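PDB 5VM1: xylulokinase from Brucella ovis, which probably catalyses the ATP-dependent phosphorylation of D-xylulose to D-xylulose 5-phosphate. Local coordinates for residues L13-T17 with S18-A22; K157-P161 with K162-R166; G239-D243 with N244-A248; T446-P450 with F451-T455. All blocks are in the same frame, centred on the assembly; numbering follows the deposited sequence.

The four contacts follow one another along the chain; none nests in or crosses another, and each closes only a tight local turn. Contact 1 comes first, reversing strand 9-15 into strand 19-26 of the mixed N-terminal sheet. Contact 2 takes the chain from the short strand 157-159 into helix 161-170, which packs on the hairpin of contact 1. Contact 3 leaves strand 236-242 of the same sheet for helix 243-251; it touches contact 2 and comes within about 5 Å of contact 1 between nearest atoms, and the three border the predicted active site. Contact 4, farther away, joins helix 433-446 to the short helix 450-453.

Contact 1. Residues L13-T17 with S18-A22; sequences LDLGT and SGVKA
Leu13, Asp14 and Leu15 pair with Ala22, Lys21 and Val20 in an antiparallel beta hairpin, the first of the N-terminal FGGY domain. In the actin-like ATPase fold this glycine-containing hairpin usually faces the nucleotide phosphates, and a similar role is likely here. The packed face carries Leu13, Leu15, Val20 and Ala22. Leu13 CD2 lies 3.7 Å from Ala22 CB, and Leu15 CD1 meets Val20 CG2 at the same 3.7 Å, the two side chains crossing at a slant. Helix 53-70 covers this side, with Cys60 against Leu13 and Val20, and Trp56 against Leu15.

The other face is looser. The side chains of Asp14 and Lys21 come near each other only at CB, with Asp14 CB 4.2 Å from Lys21 CB. Their polar ends go separate ways: Asp14 OD1 bonds Ser84 OG, while the bent lysine chain takes NZ to a salt bridge with Asp430. Asp14 is predicted to be important for activity and stands about 5 Å, between nearest side-chain atoms, from the predicted proton acceptor Asp243. Thr17 and Ser18 form the turn, Ser18 being exposed. Backbone bonds hold the ladder at Asp14 and Lys21, with Asp14 N to Lys21 O and Lys21 N to Asp14 O both 2.8 Å. Nearest the turn, Gly16 N lies nearly in line with the C=O of Gly19 (C=O...N 167°), although the bond is bent at the hydrogen, with an N-H...O angle of 141°.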
loop_
_atom_site.group_PDB
_atom_site.type_symbol
_atom_site.label_atom_id
_atom_site.label_comp_id
_atom_site.label_asym_id
_atom_site.label_seq_id
_atom_site.Cartn_x
_atom_site.Cartn_y
_atom_site.Cartn_z
ATOM N N LEU A 13 11.651 -1.352 -10.428
ATOM C CA LEU A 13 11.374 0.085 -10.439
ATOM C C LEU A 13 10.130 0.340 -9.602
ATOM O O LEU A 13 9.030 -0.071 -9.986
ATOM C CB LEU A 13 11.169 0.625 -11.852
ATOM C CG LEU A 13 12.360 0.429 -12.772
ATOM C CD1 LEU A 13 12.036 0.862 -14.211
ATOM C CD2 LEU A 13 13.554 1.140 -12.199
ATOM N N ASP A 14 10.297 1.043 -8.476
ATOM C CA ASP A 14 9.178 1.456 -7.632
ATOM C C ASP A 14 8.909 2.931 -7.881
ATOM O O ASP A 14 9.712 3.793 -7.511
ATOM C CB ASP A 14 9.441 1.204 -6.145
ATOM C CG ASP A 14 8.190 1.438 -5.283
ATOM O OD1 ASP A 14 7.065 1.349 -5.827
ATOM O OD2 ASP A 14 8.323 1.729 -4.079
ATOM N N LEU A 15 7.769 3.216 -8.479
ATOM C CA LEU A 15 7.318 4.589 -8.682
ATOM C C LEU A 15 6.442 4.961 -7.472
ATOM O O LEU A 15 5.248 4.641 -7.398
ATOM C CB LEU A 15 6.619 4.690 -10.035
ATOM C CG LEU A 15 5.720 5.860 -10.401
ATOM C CD1 LEU A 15 6.457 7.112 -10.076
ATOM C CD2 LEU A 15 5.339 5.780 -11.902
ATOM N N GLY A 16 7.051 5.584 -6.475
ATOM C CA GLY A 16 6.302 5.999 -5.312
ATOM C C GLY A 16 5.805 7.419 -5.469
ATOM O O GLY A 16 6.052 8.107 -6.461
ATOM N N THR A 17 5.108 7.882 -4.447
ATOM C CA THR A 17 4.614 9.240 -4.544
ATOM C C THR A 17 5.750 10.241 -4.316
ATOM O O THR A 17 5.791 11.289 -4.973
ATOM C CB THR A 17 3.407 9.400 -3.612
ATOM O OG1 THR A 17 3.350 10.731 -3.105
ATOM C CG2 THR A 17 3.431 8.379 -2.483
ATOM N N SER A 18 6.716 9.908 -3.463
ATOM C CA SER A 18 7.846 10.779 -3.163
ATOM C C SER A 18 9.058 10.532 -4.063
ATOM O O SER A 18 10.007 11.330 -4.037
ATOM C CB SER A 18 8.265 10.594 -1.703
ATOM O OG SER A 18 8.939 9.348 -1.551
ATOM N N GLY A 19 9.085 9.435 -4.818
ATOM C CA GLY A 19 10.204 9.221 -5.719
ATOM C C GLY A 19 10.131 7.902 -6.464
ATOM O O GLY A 19 9.209 7.096 -6.297
ATOM N N VAL A 20 11.128 7.707 -7.317
ATOM C CA VAL A 20 11.300 6.494 -8.101
ATOM C C VAL A 20 12.539 5.797 -7.558
ATOM O O VAL A 20 13.623 6.391 -7.529
ATOM C CB VAL A 20 11.448 6.809 -9.595
ATOM C CG1 VAL A 20 11.855 5.551 -10.385
ATOM C CG2 VAL A 20 10.164 7.439 -10.141
ATOM N N LYS A 21 12.373 4.552 -7.109
ATOM C CA LYS A 21 13.457 3.735 -6.588
ATOM C C LYS A 21 13.801 2.690 -7.635
ATOM O O LYS A 21 12.907 2.145 -8.282
ATOM C CB LYS A 21 13.064 3.054 -5.272
ATOM C CG LYS A 21 14.226 2.880 -4.280
ATOM C CD LYS A 21 14.450 1.435 -3.873
ATOM C CE LYS A 21 15.791 1.245 -3.167
ATOM N NZ LYS A 21 15.709 1.142 -1.673
ATOM N N ALA A 22 15.096 2.487 -7.871
ATOM C CA ALA A 22 15.577 1.484 -8.811
ATOM C C ALA A 22 16.452 0.505 -8.052
ATOM O O ALA A 22 17.428 0.910 -7.420
ATOM C CB ALA A 22 16.355 2.124 -9.953
#

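Contact 2. Residues K157-P161 with K162-R166; sequences KVLLP and KDYLR
Leu160 O receives the N-H of Tyr164 at 3.0 Å, the bond that starts helix 161-170. Leu160 is the N-cap residue and Pro161 opens the first turn; only Leu160 separates the end of strand 157-159 from the helix. Pro161 O continues the pattern by accepting from Leu165 N at 3.1 Å. Leu160 O also takes a weak second bond from Asp163 N.

Asp163 is the side chain to follow. Its CB sits 3.4 Å from Leu160 O and 4.2 Å from Leu159 CD2. With CG anti to the carbonyl carbon (chi1 -56°), the carboxylate runs alongside Leu160, pointing the same way, and OD2 comes 3.9 Å from Leu160 CB. Beyond this apolar flank OD2 is bonded by Ser175 OG. OD1 forms salt bridges from opposite faces of the carboxylate plane: with Lys162 NZ at 2.9 Å on the syn side and with Arg166 NH1 at 3.1 Å on the anti side. The two salt bridges should fix the rotation of the buried group and probably favour its ionised form. Lys162 NZ is shared with Asp176 and Asp179, while the guanidinium of Arg166 also bonds the carbonyls of Ala238, Gly239 and Ile174.

Leu159 CD1 reaches Tyr164 CD1 at 4.4 Å. Around this turn, strand 157-159 pairs with strand 91-93, Pro161 and Tyr164 press on Trp56 of helix 53-70, and Lys162 and Arg166 lie against Leu83 of strand 78-85.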
loop_
_atom_site.group_PDB
_atom_site.type_symbol
_atom_site.label_atom_id
_atom_site.label_comp_id
_atom_site.label_asym_id
_atom_site.label_seq_id
_atom_site.Cartn_x
_atom_site.Cartn_y
_atom_site.Cartn_z
ATOM N N LYS A 157 -7.272 6.414 -23.156
ATOM C CA LYS A 157 -6.758 5.401 -22.248
ATOM C C LYS A 157 -6.680 5.991 -20.832
ATOM O O LYS A 157 -6.331 7.164 -20.662
ATOM C CB LYS A 157 -5.391 4.927 -22.758
ATOM C CG LYS A 157 -4.926 3.594 -22.232
ATOM C CD LYS A 157 -5.727 2.468 -22.843
ATOM C CE LYS A 157 -5.862 2.600 -24.371
ATOM N NZ LYS A 157 -6.290 1.313 -24.985
ATOM N N VAL A 158 -6.991 5.180 -19.819
ATOM C CA VAL A 158 -6.796 5.546 -18.413
ATOM C C VAL A 158 -5.791 4.571 -17.827
ATOM O O VAL A 158 -6.062 3.365 -17.740
ATOM C CB VAL A 158 -8.095 5.506 -17.582
ATOM C CG1 VAL A 158 -7.773 5.787 -16.095
ATOM C CG2 VAL A 158 -9.165 6.498 -18.131
ATOM N N LEU A 159 -4.652 5.085 -17.387
ATOM C CA LEU A 159 -3.593 4.231 -16.888
ATOM C C LEU A 159 -3.248 4.630 -15.462
ATOM O O LEU A 159 -3.348 5.806 -15.096
ATOM C CB LEU A 159 -2.338 4.327 -17.765
ATOM C CG LEU A 159 -2.371 3.825 -19.197
ATOM C CD1 LEU A 159 -1.104 4.256 -19.923
ATOM C CD2 LEU A 159 -2.490 2.310 -19.196
ATOM N N LEU A 160 -2.852 3.626 -14.655
ATOM C CA LEU A 160 -2.289 3.901 -13.345
ATOM C C LEU A 160 -0.794 4.193 -13.480
ATOM O O LEU A 160 -0.162 3.794 -14.461
ATOM C CB LEU A 160 -2.521 2.721 -12.406
ATOM C CG LEU A 160 -3.938 2.261 -12.098
ATOM C CD1 LEU A 160 -3.834 0.847 -11.610
ATOM C CD2 LEU A 160 -4.620 3.120 -11.082
ATOM N N PRO A 161 -0.194 4.854 -12.488
ATOM C CA PRO A 161 1.181 5.357 -12.682
ATOM C C PRO A 161 2.202 4.333 -13.171
ATOM O O PRO A 161 2.878 4.596 -14.167
ATOM C CB PRO A 161 1.529 5.918 -11.294
ATOM C CG PRO A 161 0.242 6.353 -10.761
ATOM C CD PRO A 161 -0.777 5.356 -11.231
ATOM N N LYS A 162 2.315 3.166 -12.535
ATOM C CA LYS A 162 3.346 2.226 -12.966
ATOM C C LYS A 162 3.090 1.747 -14.389
ATOM O O LYS A 162 4.033 1.362 -15.090
ATOM C CB LYS A 162 3.466 1.037 -12.005
ATOM C CG LYS A 162 2.522 -0.104 -12.273
ATOM C CD LYS A 162 2.909 -1.316 -11.464
ATOM C CE LYS A 162 2.039 -2.511 -11.824
ATOM N NZ LYS A 162 0.640 -2.121 -12.205
ATOM N N ASP A 163 1.820 1.732 -14.810
ATOM C CA ASP A 163 1.467 1.319 -16.157
ATOM C C ASP A 163 1.750 2.414 -17.195
ATOM O O ASP A 163 1.898 2.106 -18.379
ATOM C CB ASP A 163 0.011 0.843 -16.186
ATOM C CG ASP A 163 -0.273 -0.301 -15.166
ATOM O OD1 ASP A 163 0.602 -1.176 -14.936
ATOM O OD2 ASP A 163 -1.396 -0.346 -14.617
ATOM N N TYR A 164 1.764 3.690 -16.801
ATOM C CA TYR A 164 2.282 4.719 -17.705
ATOM C C TYR A 164 3.783 4.564 -17.882
ATOM O O TYR A 164 4.342 4.882 -18.944
ATOM C CB TYR A 164 1.988 6.135 -17.197
ATOM C CG TYR A 164 2.468 7.202 -18.170
ATOM C CD1 TYR A 164 1.675 7.593 -19.251
ATOM C CD2 TYR A 164 3.710 7.795 -18.032
ATOM C CE1 TYR A 164 2.107 8.558 -20.159
ATOM C CE2 TYR A 164 4.160 8.778 -18.943
ATOM C CZ TYR A 164 3.356 9.149 -20.003
ATOM O OH TYR A 164 3.783 10.106 -20.907
ATOM N N LEU A 165 4.467 4.212 -16.800
ATOM C CA LEU A 165 5.881 3.934 -16.904
ATOM C C LEU A 165 6.125 2.736 -17.829
ATOM O O LEU A 165 7.066 2.744 -18.632
ATOM C CB LEU A 165 6.446 3.734 -15.501
ATOM C CG LEU A 165 7.949 3.958 -15.302
ATOM C CD1 LEU A 165 8.390 5.398 -15.551
ATOM C CD2 LEU A 165 8.311 3.517 -13.908
ATOM N N ARG A 166 5.264 1.711 -17.753
ATOM C CA ARG A 166 5.392 0.562 -18.642
ATOM C C ARG A 166 5.142 0.966 -20.092
ATOM O O ARG A 166 5.710 0.363 -21.016
ATOM C CB ARG A 166 4.436 -0.566 -18.223
ATOM C CG ARG A 166 4.512 -1.835 -19.116
ATOM C CD ARG A 166 3.162 -2.520 -19.295
ATOM N NE ARG A 166 2.517 -2.715 -17.998
ATOM C CZ ARG A 166 2.905 -3.591 -17.067
ATOM N NH1 ARG A 166 2.239 -3.658 -15.917
ATOM N NH2 ARG A 166 3.937 -4.402 -17.272
#

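Contact 3. Residues G239-D243 with N244-A248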
loop_
_atom_site.group_PDB
_atom_site.type_symbol
_atom_site.label_atom_id
_atom_site.label_comp_id
_atom_site.label_asym_id
_atom_site.label_seq_id
_atom_site.Cartn_x
_atom_site.Cartn_y
_atom_site.Cartn_z
ATOM N N GLY A 239 4.342 -7.960 -15.123
ATOM C CA GLY A 239 3.106 -7.257 -14.853
ATOM C C GLY A 239 3.263 -6.242 -13.740
ATOM O O GLY A 239 2.741 -5.126 -13.820
ATOM N N GLY A 240 4.004 -6.604 -12.704
ATOM C CA GLY A 240 4.219 -5.708 -11.598
ATOM C C GLY A 240 3.096 -5.790 -10.580
ATOM O O GLY A 240 2.320 -6.734 -10.528
ATOM N N ALA A 241 3.007 -4.760 -9.760
ATOM C CA ALA A 241 1.962 -4.764 -8.754
ATOM C C ALA A 241 1.787 -3.340 -8.265
ATOM O O ALA A 241 2.632 -2.480 -8.511
ATOM C CB ALA A 241 2.309 -5.725 -7.612
ATOM N N GLY A 242 0.673 -3.091 -7.577
ATOM C CA GLY A 242 0.605 -1.895 -6.765
ATOM C C GLY A 242 1.550 -2.010 -5.586
ATOM O O GLY A 242 1.977 -3.112 -5.217
ATOM N N ASP A 243 1.868 -0.860 -4.971
ATOM C CA ASP A 243 2.953 -0.841 -3.984
ATOM C C ASP A 243 2.660 -1.775 -2.814
ATOM O O ASP A 243 3.573 -2.428 -2.297
ATOM C CB ASP A 243 3.255 0.569 -3.470
ATOM C CG ASP A 243 2.035 1.277 -2.926
ATOM O OD1 ASP A 243 0.967 0.642 -2.861
ATOM O OD2 ASP A 243 2.153 2.465 -2.541
ATOM N N ASN A 244 1.399 -1.879 -2.396
ATOM C CA ASN A 244 1.105 -2.773 -1.281
ATOM C C ASN A 244 1.387 -4.221 -1.655
ATOM O O ASN A 244 2.156 -4.903 -0.972
ATOM C CB ASN A 244 -0.328 -2.577 -0.821
ATOM C CG ASN A 244 -0.510 -1.282 -0.070
ATOM O OD1 ASN A 244 -0.913 -0.265 -0.643
ATOM N ND2 ASN A 244 -0.251 -1.318 1.232
ATOM N N ALA A 245 0.794 -4.693 -2.756
ATOM C CA ALA A 245 1.032 -6.047 -3.236
ATOM C C ALA A 245 2.497 -6.238 -3.633
ATOM O O ALA A 245 3.053 -7.331 -3.480
ATOM C CB ALA A 245 0.095 -6.343 -4.405
ATOM N N ALA A 246 3.137 -5.194 -4.173
ATOM C CA ALA A 246 4.565 -5.290 -4.468
ATOM C C ALA A 246 5.367 -5.485 -3.197
ATOM O O ALA A 246 6.226 -6.369 -3.110
ATOM C CB ALA A 246 5.046 -4.021 -5.165
ATOM N N SER A 247 5.067 -4.673 -2.189
ATOM C CA SER A 247 5.738 -4.755 -0.898
ATOM C C SER A 247 5.592 -6.145 -0.302
ATOM O O SER A 247 6.568 -6.730 0.184
ATOM C CB SER A 247 5.134 -3.695 0.020
ATOM O OG SER A 247 6.030 -3.301 1.007
ATOM N N ALA A 248 4.379 -6.709 -0.387
ATOM C CA ALA A 248 4.110 -8.047 0.135
ATOM C C ALA A 248 4.909 -9.125 -0.600
ATOM O O ALA A 248 5.381 -10.080 0.027
ATOM C CB ALA A 248 2.615 -8.350 0.047
#
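Ala241 sets its methyl against the first turn of helix 243-251, with CB 3.9 Å from Ala245 CB and 4.0 Å from Ala246 CB. This is a strand-to-helix turn in the N-terminal lobe of the actin-like fold: strand 236-242 ends at Gly242, the N-cap residue, and the helix begins with Asp243, the predicted proton acceptor. The facing residues here are glycine and alanine, and strand end and helix lie close together. Gly240 has a positive phi just before, and Ser178 OG holds Gly242 N.

Two polar side chains lead away from this alanine cluster. Asp243 and Asn244 run side by side and point the same way, yet their flat ends are turned across each other, carboxylate and amide planes 88° apart. Asp243 has CG between its own backbone N and carbonyl carbon (chi1 54°), which folds the carboxylate back over the start of the helix. Met87, a predicted substrate-binding residue, touches both side chains; Ser84 of strand 78-85 also borders Asp243, and Val268 of strand 267-273 borders Asn244. The placement at a helix start, beside the predicted substrate site, fits the general-base aspartate of FGGY kinases.

Main-chain bonds lock the turn underneath. Ala246 N reaches Gly242 O at 2.6 Å with an N-H...O angle of 160°. One residue on, Ser247 N bonds Asp243 O at 2.7 Å, approaching from a direction tilted out of the carbonyl plane.

Contact 4. Residues T446-P450 with F451-T455; sequences TGADP and FTICT
A side-chain N-cap starts the short, weakly bonded helix 450-453: Asp449 OD1 accepts from Phe451 N at 2.9 Å. The aspartate holds CG anti to its own backbone N (chi1 -174°), which swings the carboxylate forward over the first turn. Phe451 N meets OD1 on the anti side, 26° out of the carboxylate plane. The same oxygen lies at the edge of the Phe451 ring, near the ring plane, and is 3.3 Å from Phe451 CB.

Asp449 also supplies its carbonyl. Its O takes two bonds from Thr452, besides a weak one from Ile453 N, and the two differ in kind: OG1 donates at 2.9 Å in the carbonyl plane, on a lone pair, whereas the backbone N comes from above that plane at 3.0 Å. Thr452 has OG1 placed between its backbone N and carbonyl carbon, and this turns the hydroxyl back to the start of the helix. Thr452 CG2 meanwhile packs near Asp449 CB. Pro450 O likewise has two donors, both on one face of its plane: Cys454 N, with an N-H...O angle of 168°, and Ile453 N, which comes from well above the plane. Just beyond, Cys454 is the centre of an inverse gamma turn.

Upstream, Thr446 OG1 accepts from Ala448 N in an ST turn as the chain leaves helix 433-446. The outer side, with Asp449, Phe451 and Thr452, is exposed, though Phe451 also leans on Val254, Leu291 and Thr294 in neighbouring loops. On the inner side Pro450, Ile453 and Cys454 rest on Ile443 of helix 433-446, and there Ala448 CB meets Ile453 CG1 at 3.8 Å.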
loop_
_atom_site.group_PDB
_atom_site.type_symbol
_atom_site.label_atom_id
_atom_site.label_comp_id
_atom_site.label_asym_id
_atom_site.label_seq_id
_atom_site.Cartn_x
_atom_site.Cartn_y
_atom_site.Cartn_z
ATOM N N THR A 446 12.150 -15.714 -15.916
ATOM C CA THR A 446 12.488 -17.128 -15.808
ATOM C C THR A 446 11.279 -18.054 -15.857
ATOM O O THR A 446 11.452 -19.264 -16.072
ATOM C CB THR A 446 13.239 -17.396 -14.504
ATOM O OG1 THR A 446 12.333 -17.264 -13.396
ATOM C CG2 THR A 446 14.372 -16.411 -14.360
ATOM N N GLY A 447 10.074 -17.534 -15.646
ATOM C CA GLY A 447 8.933 -18.420 -15.592
ATOM C C GLY A 447 8.931 -19.299 -14.371
ATOM O O GLY A 447 8.262 -20.342 -14.364
ATOM N N ALA A 448 9.658 -18.900 -13.328
ATOM C CA ALA A 448 9.701 -19.677 -12.106
ATOM C C ALA A 448 8.351 -19.624 -11.420
ATOM O O ALA A 448 7.549 -18.721 -11.656
ATOM C CB ALA A 448 10.773 -19.133 -11.161
ATOM N N ASP A 449 8.091 -20.622 -10.589
ATOM C CA ASP A 449 6.883 -20.576 -9.785
ATOM C C ASP A 449 6.965 -19.358 -8.859
ATOM O O ASP A 449 7.913 -19.265 -8.061
ATOM C CB ASP A 449 6.715 -21.867 -8.986
ATOM C CG ASP A 449 5.383 -21.928 -8.251
ATOM O OD1 ASP A 449 5.204 -21.224 -7.230
ATOM O OD2 ASP A 449 4.495 -22.666 -8.721
ATOM N N PRO A 450 6.020 -18.411 -8.922
ATOM C CA PRO A 450 6.185 -17.192 -8.119
ATOM C C PRO A 450 6.220 -17.461 -6.623
ATOM O O PRO A 450 6.841 -16.683 -5.890
ATOM C CB PRO A 450 4.988 -16.317 -8.544
ATOM C CG PRO A 450 3.971 -17.274 -9.017
ATOM C CD PRO A 450 4.735 -18.420 -9.646
ATOM N N PHE A 451 5.611 -18.550 -6.144
ATOM C CA PHE A 451 5.644 -18.822 -4.708
ATOM C C PHE A 451 6.999 -19.337 -4.250
ATOM O O PHE A 451 7.328 -19.204 -3.067
ATOM C CB PHE A 451 4.547 -19.805 -4.290
ATOM C CG PHE A 451 3.173 -19.211 -4.291
ATOM C CD1 PHE A 451 2.813 -18.263 -3.347
ATOM C CD2 PHE A 451 2.234 -19.595 -5.229
ATOM C CE1 PHE A 451 1.530 -17.702 -3.336
ATOM C CE2 PHE A 451 0.958 -19.039 -5.223
ATOM C CZ PHE A 451 0.610 -18.090 -4.269
ATOM N N THR A 452 7.801 -19.901 -5.150
ATOM C CA THR A 452 9.147 -20.280 -4.744
ATOM C C THR A 452 10.107 -19.099 -4.759
ATOM O O THR A 452 11.160 -19.172 -4.131
ATOM C CB THR A 452 9.703 -21.418 -5.624
ATOM O OG1 THR A 452 10.015 -20.948 -6.943
ATOM C CG2 THR A 452 8.679 -22.519 -5.732
ATOM N N ILE A 453 9.756 -17.997 -5.401
ATOM C CA ILE A 453 10.646 -16.837 -5.453
ATOM C C ILE A 453 10.389 -15.879 -4.293
ATOM O O ILE A 453 11.321 -15.424 -3.630
ATOM C CB ILE A 453 10.499 -16.135 -6.820
ATOM C CG1 ILE A 453 10.837 -17.120 -7.938
ATOM C CG2 ILE A 453 11.399 -14.935 -6.892
ATOM C CD1 ILE A 453 12.141 -17.849 -7.740
ATOM N N CYS A 454 9.123 -15.574 -4.019
ATOM C CA CYS A 454 8.738 -14.584 -3.015
ATOM C C CYS A 454 8.765 -15.200 -1.615
ATOM O O CYS A 454 7.739 -15.445 -0.980
ATOM C CB CYS A 454 7.366 -14.027 -3.340
ATOM S SG CYS A 454 7.284 -13.157 -4.911
ATOM N N THR A 455 9.995 -15.394 -1.102
ATOM C CA THR A 455 10.275 -15.998 0.193
ATOM C C THR A 455 10.326 -14.930 1.282
ATOM O O THR A 455 10.585 -13.750 1.005
ATOM C CB THR A 455 11.613 -16.761 0.160
ATOM O OG1 THR A 455 12.690 -15.880 -0.178
ATOM C CG2 THR A 455 11.589 -17.927 -0.855
#